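Local coordinates for protein scyllo-inosose 3-dehydrogenase (Thermotoga maritima, PDB 3IP1) that catalyses the NAD(+)-dependent oxidation of scyllo-inosose to 3-dehydro-scyllo-inosose, probably as one step of myo-inositol degradation, and binds two zinc ions per subunit, at residues H97-V102 with V125-M130; E129-G134 with A169-S174; K240-E245 with D276-L281; F270-L275 with I304-G309. All blocks are in the same frame, centred on the assembly; numbering follows the deposited sequence.

Contact 1. Residues H97-V102 with V125-M130; sequences HEFSGV and VCAEEM. With CD (cadmium ion), chain F.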
loop_
_atom_site.group_PDB
_atom_site.type_symbol
_atom_site.label_atom_id
_atom_site.label_comp_id
_atom_site.label_asym_id
_atom_site.label_seq_id
_atom_site.Cartn_x
_atom_site.Cartn_y
_atom_site.Cartn_z
ATOM N N HIS A 97 2.479 -20.109 -27.024
ATOM C CA HIS A 97 2.076 -18.833 -26.418
ATOM C C HIS A 97 3.233 -18.047 -25.787
ATOM O O HIS A 97 3.022 -16.986 -25.210
ATOM C CB HIS A 97 0.946 -19.051 -25.409
ATOM C CG HIS A 97 1.347 -19.880 -24.240
ATOM N ND1 HIS A 97 1.116 -21.232 -24.178
ATOM C CD2 HIS A 97 1.991 -19.554 -23.092
ATOM C CE1 HIS A 97 1.591 -21.708 -23.037
ATOM N NE2 HIS A 97 2.138 -20.711 -22.366
ATOM N N GLU A 98 4.451 -18.562 -25.908
ATOM C CA GLU A 98 5.625 -17.873 -25.386
ATOM C C GLU A 98 6.477 -17.410 -26.556
ATOM O O GLU A 98 7.479 -18.045 -26.897
ATOM C CB GLU A 98 6.442 -18.804 -24.492
ATOM C CG GLU A 98 5.734 -19.274 -23.247
ATOM C CD GLU A 98 6.559 -20.272 -22.449
ATOM O OE1 GLU A 98 7.688 -20.606 -22.876
ATOM O OE2 GLU A 98 6.082 -20.730 -21.400
ATOM N N PHE A 99 6.108 -16.296 -27.166
ATOM C CA PHE A 99 6.642 -16.014 -28.492
ATOM C C PHE A 99 7.037 -14.572 -28.754
ATOM O O PHE A 99 6.603 -13.655 -28.049
ATOM C CB PHE A 99 5.633 -16.456 -29.553
ATOM C CG PHE A 99 4.565 -15.429 -29.836
ATOM C CD1 PHE A 99 3.492 -15.272 -28.971
ATOM C CD2 PHE A 99 4.640 -14.633 -30.974
ATOM C CE1 PHE A 99 2.496 -14.325 -29.231
ATOM C CE2 PHE A 99 3.664 -13.685 -31.255
ATOM C CZ PHE A 99 2.582 -13.520 -30.379
ATOM N N SER A 100 7.829 -14.401 -29.816
ATOM C CA SER A 100 8.161 -13.097 -30.378
ATOM C C SER A 100 8.266 -13.210 -31.914
ATOM O O SER A 100 8.267 -14.319 -32.487
ATOM C CB SER A 100 9.480 -12.606 -29.821
ATOM O OG SER A 100 10.482 -13.544 -30.190
ATOM N N GLY A 101 8.338 -12.063 -32.581
ATOM C CA GLY A 101 8.377 -12.035 -34.032
ATOM C C GLY A 101 8.334 -10.612 -34.540
ATOM O O GLY A 101 8.576 -9.672 -33.785
ATOM N N VAL A 102 8.056 -10.440 -35.826
ATOM C CA VAL A 102 8.019 -9.096 -36.392
ATOM C C VAL A 102 6.648 -8.820 -37.012
ATOM O O VAL A 102 6.023 -9.719 -37.601
ATOM C CB VAL A 102 9.203 -8.832 -37.384
ATOM C CG1 VAL A 102 10.538 -9.156 -36.724
ATOM C CG2 VAL A 102 9.057 -9.638 -38.644
ATOM N N VAL A 125 8.145 -7.616 -31.750
ATOM C CA VAL A 125 7.175 -7.660 -30.658
ATOM C C VAL A 125 7.116 -9.002 -29.955
ATOM O O VAL A 125 7.548 -10.025 -30.509
ATOM C CB VAL A 125 5.731 -7.275 -31.139
ATOM C CG1 VAL A 125 5.682 -5.841 -31.570
ATOM C CG2 VAL A 125 5.247 -8.191 -32.272
ATOM N N CYS A 126 6.593 -8.982 -28.729
ATOM C CA CYS A 126 6.118 -10.192 -28.076
ATOM C C CYS A 126 4.662 -9.922 -27.707
ATOM O O CYS A 126 4.202 -8.788 -27.802
ATOM C CB CYS A 126 6.948 -10.504 -26.835
ATOM S SG CYS A 126 6.821 -9.247 -25.553
ATOM N N ALA A 127 3.929 -10.940 -27.278
ATOM C CA ALA A 127 2.538 -10.708 -26.920
ATOM C C ALA A 127 2.080 -11.495 -25.701
ATOM O O ALA A 127 2.680 -12.509 -25.322
ATOM C CB ALA A 127 1.617 -10.939 -28.115
ATOM N N GLU A 128 1.036 -10.986 -25.063
ATOM C CA GLU A 128 0.451 -11.629 -23.906
ATOM C C GLU A 128 -0.359 -12.851 -24.358
ATOM O O GLU A 128 -0.872 -12.891 -25.481
ATOM C CB GLU A 128 -0.431 -10.636 -23.129
ATOM C CG GLU A 128 0.280 -9.327 -22.801
ATOM C CD GLU A 128 -0.610 -8.299 -22.127
ATOM O OE1 GLU A 128 -1.658 -8.651 -21.561
ATOM O OE2 GLU A 128 -0.257 -7.115 -22.159
ATOM N N GLU A 129 -0.466 -13.828 -23.475
ATOM C CA GLU A 129 -1.256 -15.033 -23.707
ATOM C C GLU A 129 -2.704 -14.917 -23.153
ATOM O O GLU A 129 -3.626 -15.567 -23.682
ATOM C CB GLU A 129 -0.485 -16.238 -23.127
ATOM C CG GLU A 129 -1.205 -17.577 -23.107
ATOM C CD GLU A 129 -2.156 -17.743 -21.915
ATOM O OE1 GLU A 129 -2.086 -16.977 -20.940
ATOM O OE2 GLU A 129 -2.985 -18.660 -21.959
HETATM N N MSE A 130 -2.897 -14.102 -22.113
HETATM C CA MSE A 130 -4.222 -13.886 -21.528
HETATM C C MSE A 130 -4.941 -12.849 -22.369
HETATM O O MSE A 130 -4.596 -11.679 -22.327
HETATM C CB MSE A 130 -4.131 -13.380 -20.082
HETATM C CG MSE A 130 -3.300 -14.232 -19.099
HETATM SE SE MSE A 130 -4.156 -15.934 -18.614
HETATM C CE MSE A 130 -5.325 -15.237 -17.196
HETATM CD CD CD F . 3.753 -20.136 -20.504
HETATM O O HOH W 1 4.382 -14.613 -25.602
HETATM O O HOH W 2 4.574 -19.652 -18.349
#
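His97 and Glu129 run side by side, and the Glu129 side chain, bent at its second torsion (chi2 -82°), lays its CG 3.5 Å from His97 CB. CB of His97 points at Glu129, and with CG between the backbone N and the carbonyl carbon (chi1 64°) the ring carries NE2 on to a cadmium ion, which lies in the ring plane at 2.5 Å from that nitrogen. Glu98 OE2 reaches the same ion from the next residue at 2.6 Å; Glu195 and a water also bind it, in the site that carries zinc in this protein.

Behind the ligands, one water sits between the two segments: it accepts from Phe99 N at 2.9 Å and lies within hydrogen-bonding distance of the carbonyls of His97 and Ala127. The tip of the Phe99 ring, CZ, rests 3.6 Å from Ala127 CB. Farther along, Gly101 and Val125 form an antiparallel hydrogen-bonded pair, Gly101 N to Val125 O at 3.0 Å and Val125 N to Gly101 O at 2.9 Å, the latter nearly straight at 168°.

Strand 57-66 pairs with the other edge of strand 98-106, strand 172-174 continues the sheet beyond strand 124-127, and helix 349-358 packs on Cys126.

Contact 2. Residues E129-G134 with A169-S174; sequences EMLWCG and AKYAWS. With CD (cadmium ion), chain E.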
loop_
_atom_site.group_PDB
_atom_site.type_symbol
_atom_site.label_atom_id
_atom_site.label_comp_id
_atom_site.label_asym_id
_atom_site.label_seq_id
_atom_site.Cartn_x
_atom_site.Cartn_y
_atom_site.Cartn_z
ATOM N N GLU A 129 -0.466 -13.828 -23.475
ATOM C CA GLU A 129 -1.256 -15.033 -23.707
ATOM C C GLU A 129 -2.704 -14.917 -23.153
ATOM O O GLU A 129 -3.626 -15.567 -23.682
ATOM C CB GLU A 129 -0.485 -16.238 -23.127
ATOM C CG GLU A 129 -1.205 -17.577 -23.107
ATOM C CD GLU A 129 -2.156 -17.743 -21.915
ATOM O OE1 GLU A 129 -2.086 -16.977 -20.940
ATOM O OE2 GLU A 129 -2.985 -18.660 -21.959
HETATM N N MSE A 130 -2.897 -14.102 -22.113
HETATM C CA MSE A 130 -4.222 -13.886 -21.528
HETATM C C MSE A 130 -4.941 -12.849 -22.369
HETATM O O MSE A 130 -4.596 -11.679 -22.327
HETATM C CB MSE A 130 -4.131 -13.380 -20.082
HETATM C CG MSE A 130 -3.300 -14.232 -19.099
HETATM SE SE MSE A 130 -4.156 -15.934 -18.614
HETATM C CE MSE A 130 -5.325 -15.237 -17.196
ATOM N N LEU A 131 -5.929 -13.271 -23.144
ATOM C CA LEU A 131 -6.627 -12.353 -24.024
ATOM C C LEU A 131 -7.849 -11.767 -23.299
ATOM O O LEU A 131 -8.982 -12.217 -23.484
ATOM C CB LEU A 131 -6.957 -13.022 -25.372
ATOM C CG LEU A 131 -5.838 -13.924 -25.946
ATOM C CD1 LEU A 131 -6.317 -14.707 -27.160
ATOM C CD2 LEU A 131 -4.502 -13.165 -26.247
ATOM N N TRP A 132 -7.578 -10.784 -22.432
ATOM C CA TRP A 132 -8.598 -10.074 -21.640
ATOM C C TRP A 132 -9.502 -9.196 -22.520
ATOM O O TRP A 132 -9.073 -8.688 -23.563
ATOM C CB TRP A 132 -7.928 -9.217 -20.554
ATOM C CG TRP A 132 -6.676 -8.509 -21.029
ATOM C CD1 TRP A 132 -5.402 -8.977 -20.949
ATOM C CD2 TRP A 132 -6.592 -7.220 -21.661
ATOM N NE1 TRP A 132 -4.520 -8.060 -21.490
ATOM C CE2 TRP A 132 -5.225 -6.974 -21.931
ATOM C CE3 TRP A 132 -7.536 -6.241 -22.011
ATOM C CZ2 TRP A 132 -4.780 -5.808 -22.552
ATOM C CZ3 TRP A 132 -7.082 -5.060 -22.614
ATOM C CH2 TRP A 132 -5.721 -4.863 -22.874
ATOM N N CYS A 133 -10.760 -9.043 -22.119
ATOM C CA CYS A 133 -11.756 -8.358 -22.967
ATOM C C CYS A 133 -11.598 -6.838 -22.908
ATOM O O CYS A 133 -11.789 -6.156 -23.907
ATOM C CB CYS A 133 -13.194 -8.804 -22.629
ATOM S SG CYS A 133 -13.951 -8.143 -21.076
ATOM N N GLY A 134 -11.228 -6.300 -21.750
ATOM C CA GLY A 134 -11.073 -4.868 -21.618
ATOM C C GLY A 134 -12.304 -4.156 -21.100
ATOM O O GLY A 134 -12.218 -2.991 -20.764
ATOM N N ALA A 169 -3.732 -5.768 -31.366
ATOM C CA ALA A 169 -2.609 -4.888 -31.063
ATOM C C ALA A 169 -2.453 -4.648 -29.573
ATOM O O ALA A 169 -1.338 -4.473 -29.083
ATOM C CB ALA A 169 -2.753 -3.544 -31.805
ATOM N N LYS A 170 -3.576 -4.661 -28.863
ATOM C CA LYS A 170 -3.591 -4.362 -27.444
ATOM C C LYS A 170 -2.903 -5.439 -26.592
ATOM O O LYS A 170 -2.629 -5.198 -25.414
ATOM C CB LYS A 170 -5.023 -4.096 -26.955
ATOM C CG LYS A 170 -5.823 -5.351 -26.608
ATOM C CD LYS A 170 -7.316 -5.046 -26.495
ATOM C CE LYS A 170 -8.052 -6.244 -25.933
ATOM N NZ LYS A 170 -9.498 -5.946 -25.810
ATOM N N TYR A 171 -2.601 -6.603 -27.181
ATOM C CA TYR A 171 -1.777 -7.617 -26.478
ATOM C C TYR A 171 -0.290 -7.569 -26.797
ATOM O O TYR A 171 0.503 -8.219 -26.114
ATOM C CB TYR A 171 -2.300 -9.043 -26.703
ATOM C CG TYR A 171 -3.774 -9.176 -26.462
ATOM C CD1 TYR A 171 -4.321 -8.885 -25.208
ATOM C CD2 TYR A 171 -4.631 -9.594 -27.482
ATOM C CE1 TYR A 171 -5.689 -8.994 -24.983
ATOM C CE2 TYR A 171 -6.012 -9.709 -27.266
ATOM C CZ TYR A 171 -6.523 -9.418 -26.002
ATOM O OH TYR A 171 -7.877 -9.514 -25.747
ATOM N N ALA A 172 0.095 -6.828 -27.835
ATOM C CA ALA A 172 1.501 -6.811 -28.272
ATOM C C ALA A 172 2.323 -5.702 -27.590
ATOM O O ALA A 172 1.793 -4.633 -27.314
ATOM C CB ALA A 172 1.583 -6.682 -29.803
ATOM N N TRP A 173 3.598 -5.991 -27.320
ATOM C CA TRP A 173 4.532 -5.069 -26.675
ATOM C C TRP A 173 5.830 -4.998 -27.476
ATOM O O TRP A 173 6.372 -6.017 -27.905
ATOM C CB TRP A 173 4.849 -5.539 -25.246
ATOM C CG TRP A 173 3.678 -5.429 -24.315
ATOM C CD1 TRP A 173 2.790 -6.414 -23.986
ATOM C CD2 TRP A 173 3.259 -4.254 -23.606
ATOM N NE1 TRP A 173 1.846 -5.925 -23.109
ATOM C CE2 TRP A 173 2.114 -4.605 -22.857
ATOM C CE3 TRP A 173 3.744 -2.938 -23.530
ATOM C CZ2 TRP A 173 1.447 -3.692 -22.031
ATOM C CZ3 TRP A 173 3.072 -2.024 -22.715
ATOM C CH2 TRP A 173 1.942 -2.414 -21.971
ATOM N N SER A 174 6.346 -3.795 -27.658
ATOM C CA SER A 174 7.527 -3.614 -28.497
ATOM C C SER A 174 8.779 -4.205 -27.867
ATOM O O SER A 174 8.992 -4.051 -26.671
ATOM C CB SER A 174 7.767 -2.137 -28.757
ATOM O OG SER A 174 8.947 -1.992 -29.521
HETATM CD CD CD E . -12.433 -8.683 -19.143
#
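Tyr171 meets Trp132 in a T-shaped stack: the phenol ring directs its CE1 edge at the face of the indole five-membered ring, with centroids 5.0 Å apart and planes at 82°. The phenol and indole run alongside each other head to tail, and the hydroxyl lies by the Trp132 backbone, where Tyr171 OH donates to Trp132 O at 2.6 Å. The hydroxyl stands 33° out of the carbonyl plane, and with the stack this bond is likely to fix both the position and the rotation of the phenol ring.

The faces of Tyr171 are covered too. Leu131 lies across the ring and sets CD2 over one face, 3.9 Å from the ring centroid in a CH-pi contact, while CG of Lys170 lies over the opposite face. The rest of the lysine chain, extended beyond CG, passes along the indole six-membered ring, its CE 4.1 Å from that ring's centroid and off-centre. It ends with Lys170 NZ donating to Cys133 O at 3.0 Å, from above the carbonyl plane. Trp132 NE1 turns instead to Glu128.

Cys133 SG binds a cadmium ion at 2.5 Å together with Cys136, Cys139 and Cys147. Lys170 and Tyr171 hold the carbonyls of Cys133 and Trp132, at and just before the first cysteine of this four-cysteine structural site, a second zinc site in this protein and a feature of many zinc-containing alcohol dehydrogenases, occupied here by cadmium.

Contact 3. Residues K240-E245 with D276-L281; sequences KVILSE and DYTNGL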
loop_
_atom_site.group_PDB
_atom_site.type_symbol
_atom_site.label_atom_id
_atom_site.label_comp_id
_atom_site.label_asym_id
_atom_site.label_seq_id
_atom_site.Cartn_x
_atom_site.Cartn_y
_atom_site.Cartn_z
ATOM N N LYS A 240 19.968 -11.986 -0.010
ATOM C CA LYS A 240 20.184 -13.403 -0.293
ATOM C C LYS A 240 19.007 -14.026 -1.055
ATOM O O LYS A 240 17.848 -13.932 -0.623
ATOM C CB LYS A 240 20.417 -14.182 1.000
ATOM C CG LYS A 240 21.797 -13.956 1.604
ATOM C CD LYS A 240 21.704 -14.103 3.097
ATOM C CE LYS A 240 23.072 -13.890 3.746
ATOM N NZ LYS A 240 22.878 -13.830 5.216
ATOM N N VAL A 241 19.328 -14.649 -2.190
ATOM C CA VAL A 241 18.361 -15.410 -2.977
ATOM C C VAL A 241 18.722 -16.895 -2.849
ATOM O O VAL A 241 19.811 -17.328 -3.240
ATOM C CB VAL A 241 18.324 -14.967 -4.467
ATOM C CG1 VAL A 241 17.358 -15.818 -5.268
ATOM C CG2 VAL A 241 17.985 -13.478 -4.597
ATOM N N ILE A 242 17.786 -17.648 -2.276
ATOM C CA ILE A 242 17.932 -19.076 -2.024
ATOM C C ILE A 242 16.884 -19.849 -2.816
ATOM O O ILE A 242 15.665 -19.583 -2.696
ATOM C CB ILE A 242 17.777 -19.377 -0.525
ATOM C CG1 ILE A 242 18.826 -18.597 0.268
ATOM C CG2 ILE A 242 17.887 -20.887 -0.249
ATOM C CD1 ILE A 242 18.473 -18.457 1.737
ATOM N N LEU A 243 17.364 -20.774 -3.648
ATOM C CA LEU A 243 16.490 -21.633 -4.445
ATOM C C LEU A 243 16.596 -23.110 -4.042
ATOM O O LEU A 243 17.697 -23.647 -3.880
ATOM C CB LEU A 243 16.723 -21.429 -5.952
ATOM C CG LEU A 243 15.808 -22.297 -6.833
ATOM C CD1 LEU A 243 15.025 -21.492 -7.878
ATOM C CD2 LEU A 243 16.627 -23.387 -7.487
ATOM N N SER A 244 15.440 -23.746 -3.857
ATOM C CA SER A 244 15.381 -25.166 -3.533
ATOM C C SER A 244 14.844 -25.942 -4.739
ATOM O O SER A 244 13.727 -25.681 -5.197
ATOM C CB SER A 244 14.505 -25.405 -2.306
ATOM O OG SER A 244 14.488 -26.789 -1.971
ATOM N N GLU A 245 15.658 -26.865 -5.258
ATOM C CA GLU A 245 15.349 -27.629 -6.480
ATOM C C GLU A 245 16.204 -28.906 -6.539
ATOM O O GLU A 245 17.433 -28.826 -6.409
ATOM C CB GLU A 245 15.608 -26.762 -7.728
ATOM C CG GLU A 245 15.479 -27.472 -9.064
ATOM C CD GLU A 245 14.141 -28.203 -9.231
ATOM O OE1 GLU A 245 14.165 -29.408 -9.558
ATOM O OE2 GLU A 245 13.072 -27.589 -9.018
ATOM N N ASP A 276 20.229 -21.299 8.282
ATOM C CA ASP A 276 21.660 -21.081 8.394
ATOM C C ASP A 276 22.067 -19.940 7.463
ATOM O O ASP A 276 22.660 -18.954 7.894
ATOM C CB ASP A 276 22.424 -22.363 8.058
ATOM C CG ASP A 276 23.891 -22.112 7.753
ATOM O OD1 ASP A 276 24.503 -21.247 8.416
ATOM O OD2 ASP A 276 24.451 -22.785 6.855
ATOM N N TYR A 277 21.708 -20.069 6.190
ATOM C CA TYR A 277 22.050 -19.079 5.179
ATOM C C TYR A 277 21.530 -17.675 5.483
ATOM O O TYR A 277 22.184 -16.693 5.146
ATOM C CB TYR A 277 21.526 -19.539 3.817
ATOM C CG TYR A 277 22.229 -20.762 3.273
ATOM C CD1 TYR A 277 23.611 -20.925 3.420
ATOM C CD2 TYR A 277 21.516 -21.740 2.575
ATOM C CE1 TYR A 277 24.264 -22.051 2.905
ATOM C CE2 TYR A 277 22.151 -22.862 2.057
ATOM C CZ TYR A 277 23.517 -23.010 2.222
ATOM O OH TYR A 277 24.129 -24.122 1.713
ATOM N N THR A 278 20.355 -17.582 6.108
ATOM C CA THR A 278 19.788 -16.278 6.438
ATOM C C THR A 278 20.137 -15.812 7.862
ATOM O O THR A 278 19.532 -14.866 8.371
ATOM C CB THR A 278 18.237 -16.229 6.245
ATOM O OG1 THR A 278 17.609 -17.109 7.181
ATOM C CG2 THR A 278 17.816 -16.584 4.820
ATOM N N ASN A 279 21.120 -16.468 8.488
ATOM C CA ASN A 279 21.517 -16.189 9.886
ATOM C C ASN A 279 20.342 -16.145 10.860
ATOM O O ASN A 279 20.315 -15.320 11.756
ATOM C CB ASN A 279 22.306 -14.868 10.007
ATOM C CG ASN A 279 23.488 -14.787 9.063
ATOM O OD1 ASN A 279 24.187 -15.766 8.830
ATOM N ND2 ASN A 279 23.730 -13.600 8.528
ATOM N N GLY A 280 19.364 -17.024 10.688
ATOM C CA GLY A 280 18.214 -17.054 11.588
ATOM C C GLY A 280 17.136 -16.024 11.274
ATOM O O GLY A 280 16.090 -15.995 11.924
ATOM N N LEU A 281 17.383 -15.176 10.280
ATOM C CA LEU A 281 16.405 -14.147 9.901
ATOM C C LEU A 281 15.226 -14.666 9.076
ATOM O O LEU A 281 14.112 -14.127 9.158
ATOM C CB LEU A 281 17.090 -12.981 9.169
ATOM C CG LEU A 281 16.325 -11.648 9.237
ATOM C CD1 LEU A 281 16.247 -11.126 10.696
ATOM C CD2 LEU A 281 16.917 -10.604 8.300
HETATM O O HOH W 3 20.196 -12.778 6.432
#
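Lys240 stretches from strand 240-244 to the C-terminal end of helix 270-277, where Lys240 NZ donates to Tyr277 O at 2.9 Å. The ammonium approaches in the carbonyl plane, with a C=O...N angle of 154°. CG stands beside the backbone N (chi1 -75°), and the extended chain beyond CG carries CD and CE past the same carbonyl, each 3.3 Å from Tyr277 O. A water accepts from Lys240 NZ at 3.1 Å and donates at 2.9 Å to the carbonyl O of Thr278, the first residue past the helix.

Tyr277 also brings its CB to an apolar contact, 3.8 Å from Ile242 CD1. Its ring lies elsewhere, stacked on His261 of the neighbouring strand.

Ile242, on the same side of the strand as the lysine, uses its terminal methyl alone: CD1 touches Tyr277 CB and, 3.7 Å away, Thr278 CG2. The contact thus joins a strand of the parallel sheet of the Rossmann-type NAD-binding domain to the end of a helix packed on that sheet, which closes in a Schellman motif with Asn279 as its C-prime residue.

A methionine in place of Lys240 would probably leave Tyr277 O without this donor and break the water bridge to Thr278 O. Helix C-terminal carbonyls carry the negative end of the helix dipole, and a lysine ammonium bonded to the last of them is likely to be favoured electrostatically as well.

Contact 4. Residues F270-L275 with I304-G309; sequences FVEAVL and IWRARG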
loop_
_atom_site.group_PDB
_atom_site.type_symbol
_atom_site.label_atom_id
_atom_site.label_comp_id
_atom_site.label_asym_id
_atom_site.label_seq_id
_atom_site.Cartn_x
_atom_site.Cartn_y
_atom_site.Cartn_z
ATOM N N PHE A 270 16.227 -28.756 4.103
ATOM C CA PHE A 270 15.739 -27.439 3.646
ATOM C C PHE A 270 15.638 -26.399 4.774
ATOM O O PHE A 270 16.206 -25.323 4.668
ATOM C CB PHE A 270 14.393 -27.575 2.924
ATOM C CG PHE A 270 13.749 -26.258 2.553
ATOM C CD1 PHE A 270 14.043 -25.636 1.341
ATOM C CD2 PHE A 270 12.822 -25.669 3.395
ATOM C CE1 PHE A 270 13.426 -24.416 0.984
ATOM C CE2 PHE A 270 12.207 -24.463 3.058
ATOM C CZ PHE A 270 12.512 -23.834 1.854
ATOM N N VAL A 271 14.922 -26.740 5.839
ATOM C CA VAL A 271 14.701 -25.820 6.955
ATOM C C VAL A 271 15.998 -25.284 7.571
ATOM O O VAL A 271 16.182 -24.071 7.675
ATOM C CB VAL A 271 13.798 -26.447 8.038
ATOM C CG1 VAL A 271 13.795 -25.581 9.316
ATOM C CG2 VAL A 271 12.369 -26.632 7.508
ATOM N N GLU A 272 16.906 -26.177 7.952
ATOM C CA GLU A 272 18.160 -25.765 8.609
ATOM C C GLU A 272 19.048 -24.968 7.669
ATOM O O GLU A 272 19.738 -24.031 8.099
ATOM C CB GLU A 272 18.953 -26.971 9.137
ATOM C CG GLU A 272 18.173 -27.909 10.050
ATOM C CD GLU A 272 17.687 -27.256 11.330
ATOM O OE1 GLU A 272 18.335 -26.309 11.831
ATOM O OE2 GLU A 272 16.653 -27.708 11.855
ATOM N N ALA A 273 19.040 -25.351 6.391
ATOM C CA ALA A 273 19.869 -24.692 5.393
ATOM C C ALA A 273 19.390 -23.261 5.179
ATOM O O ALA A 273 20.203 -22.336 5.169
ATOM C CB ALA A 273 19.869 -25.472 4.061
ATOM N N VAL A 274 18.074 -23.089 5.028
ATOM C CA VAL A 274 17.501 -21.740 4.897
ATOM C C VAL A 274 17.811 -20.889 6.139
ATOM O O VAL A 274 18.254 -19.750 6.009
ATOM C CB VAL A 274 15.969 -21.774 4.624
ATOM C CG1 VAL A 274 15.327 -20.377 4.861
ATOM C CG2 VAL A 274 15.681 -22.264 3.200
ATOM N N LEU A 275 17.594 -21.459 7.332
ATOM C CA LEU A 275 17.883 -20.749 8.575
ATOM C C LEU A 275 19.357 -20.409 8.750
ATOM O O LEU A 275 19.696 -19.343 9.282
ATOM C CB LEU A 275 17.327 -21.481 9.802
ATOM C CG LEU A 275 15.795 -21.437 9.888
ATOM C CD1 LEU A 275 15.260 -22.418 10.927
ATOM C CD2 LEU A 275 15.262 -20.017 10.143
ATOM N N ILE A 304 9.214 -20.078 8.646
ATOM C CA ILE A 304 8.513 -18.861 9.022
ATOM C C ILE A 304 8.441 -18.797 10.553
ATOM O O ILE A 304 8.766 -17.774 11.155
ATOM C CB ILE A 304 7.100 -18.766 8.379
ATOM C CG1 ILE A 304 7.206 -18.516 6.857
ATOM C CG2 ILE A 304 6.310 -17.643 9.023
ATOM C CD1 ILE A 304 5.825 -18.604 6.078
ATOM N N TRP A 305 8.049 -19.915 11.162
ATOM C CA TRP A 305 7.901 -20.024 12.606
ATOM C C TRP A 305 9.209 -19.728 13.337
ATOM O O TRP A 305 9.244 -18.885 14.218
ATOM C CB TRP A 305 7.405 -21.417 12.990
ATOM C CG TRP A 305 7.140 -21.561 14.462
ATOM C CD1 TRP A 305 7.942 -22.174 15.389
ATOM C CD2 TRP A 305 5.997 -21.071 15.179
ATOM N NE1 TRP A 305 7.360 -22.106 16.639
ATOM C CE2 TRP A 305 6.166 -21.440 16.539
ATOM C CE3 TRP A 305 4.843 -20.367 14.804
ATOM C CZ2 TRP A 305 5.223 -21.129 17.526
ATOM C CZ3 TRP A 305 3.904 -20.061 15.777
ATOM C CH2 TRP A 305 4.104 -20.435 17.130
ATOM N N ARG A 306 10.282 -20.400 12.940
ATOM C CA ARG A 306 11.556 -20.311 13.651
ATOM C C ARG A 306 12.382 -19.053 13.345
ATOM O O ARG A 306 13.223 -18.657 14.159
ATOM C CB ARG A 306 12.390 -21.570 13.378
ATOM C CG ARG A 306 11.817 -22.840 14.044
ATOM C CD ARG A 306 12.591 -24.088 13.645
ATOM N NE ARG A 306 14.017 -23.932 13.952
ATOM C CZ ARG A 306 14.964 -24.799 13.600
ATOM N NH1 ARG A 306 14.647 -25.893 12.928
ATOM N NH2 ARG A 306 16.231 -24.563 13.914
ATOM N N ALA A 307 12.159 -18.453 12.166
ATOM C CA ALA A 307 12.820 -17.200 11.763
ATOM C C ALA A 307 12.520 -16.026 12.688
ATOM O O ALA A 307 11.444 -15.926 13.275
ATOM C CB ALA A 307 12.436 -16.826 10.327
ATOM N N ARG A 308 13.472 -15.112 12.781
ATOM C CA ARG A 308 13.280 -13.915 13.578
ATOM C C ARG A 308 12.590 -12.794 12.801
ATOM O O ARG A 308 11.948 -11.915 13.396
ATOM C CB ARG A 308 14.621 -13.459 14.118
ATOM C CG ARG A 308 15.296 -14.562 14.917
ATOM C CD ARG A 308 16.444 -14.037 15.722
ATOM N NE ARG A 308 16.012 -12.994 16.646
ATOM C CZ ARG A 308 16.837 -12.338 17.451
ATOM N NH1 ARG A 308 18.132 -12.627 17.449
ATOM N NH2 ARG A 308 16.372 -11.397 18.253
ATOM N N GLY A 309 12.720 -12.827 11.476
ATOM C CA GLY A 309 12.023 -11.879 10.598
ATOM C C GLY A 309 10.520 -12.073 10.728
ATOM O O GLY A 309 10.049 -13.132 11.125
#
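Arg306 and Glu272 form a salt bridge between helices 293-306 and 270-277, which pack side by side against the parallel sheet of the Rossmann-type domain. The main bond runs from Arg306 NH1 to Glu272 OE2 at 2.9 Å and is nearly straight, 170° at the hydrogen. The oxygen lies in the guanidinium plane, at its edge, yet the nitrogen comes from above the carboxylate plane. The planes are 45° apart, consistent with the second bond, Arg306 NH2 to Glu272 OE1, being weak at 3.4 Å. Arg306 NH1 also has Glu302 of its own helix as a salt-bridge partner, and Val271 CG1 lies obliquely by the guanidinium, 3.7 Å from Arg306 NH1.

The apolar contacts centre on Leu275. Its CD1 lies over the face of the guanidinium, 3.6 Å from Arg306 CZ and close to the centre of the group, while Leu275 CD2 reaches to 4.3 Å from Ala307 CB, where the second helix ends. The bend in the arginine chain at chi3 (56°) brings the flat group across the leucine methyl and its edge to the acid.

Replacing Leu275 with an alanine would probably uncover that guanidinium face and open a gap beside Ala307, giving the arginine more liberty to turn away from Glu272.

Charge pairing and packing thus act on one group: carboxylates hold the guanidinium through its N-H bonds while a leucine methyl covers a face, a combination likely to limit its rotation.

In the fold
The contacts form two pairs on opposite sides of the chain's centre. Contacts 1 and 2, with centres 9 Å apart, belong to the GroES-like part and share Glu129 and Met130; Cys126 O and Trp173 N, 2.9 Å apart, join them through neighbouring strands. Contact 1 supplies two ligands of the metal site that corresponds to the first zinc, contact 2 one cysteine of the second. Contacts 3 and 4, centres 8 Å apart, lie in the Rossmann-type part and both use helix 270-277; Gly280 O and Arg308 N approach to 2.9 Å. About 34 Å separates the centres of contacts 1 and 3; strand 240-244 of contact 3 leads to Glu245, which by similarity binds NAD(+).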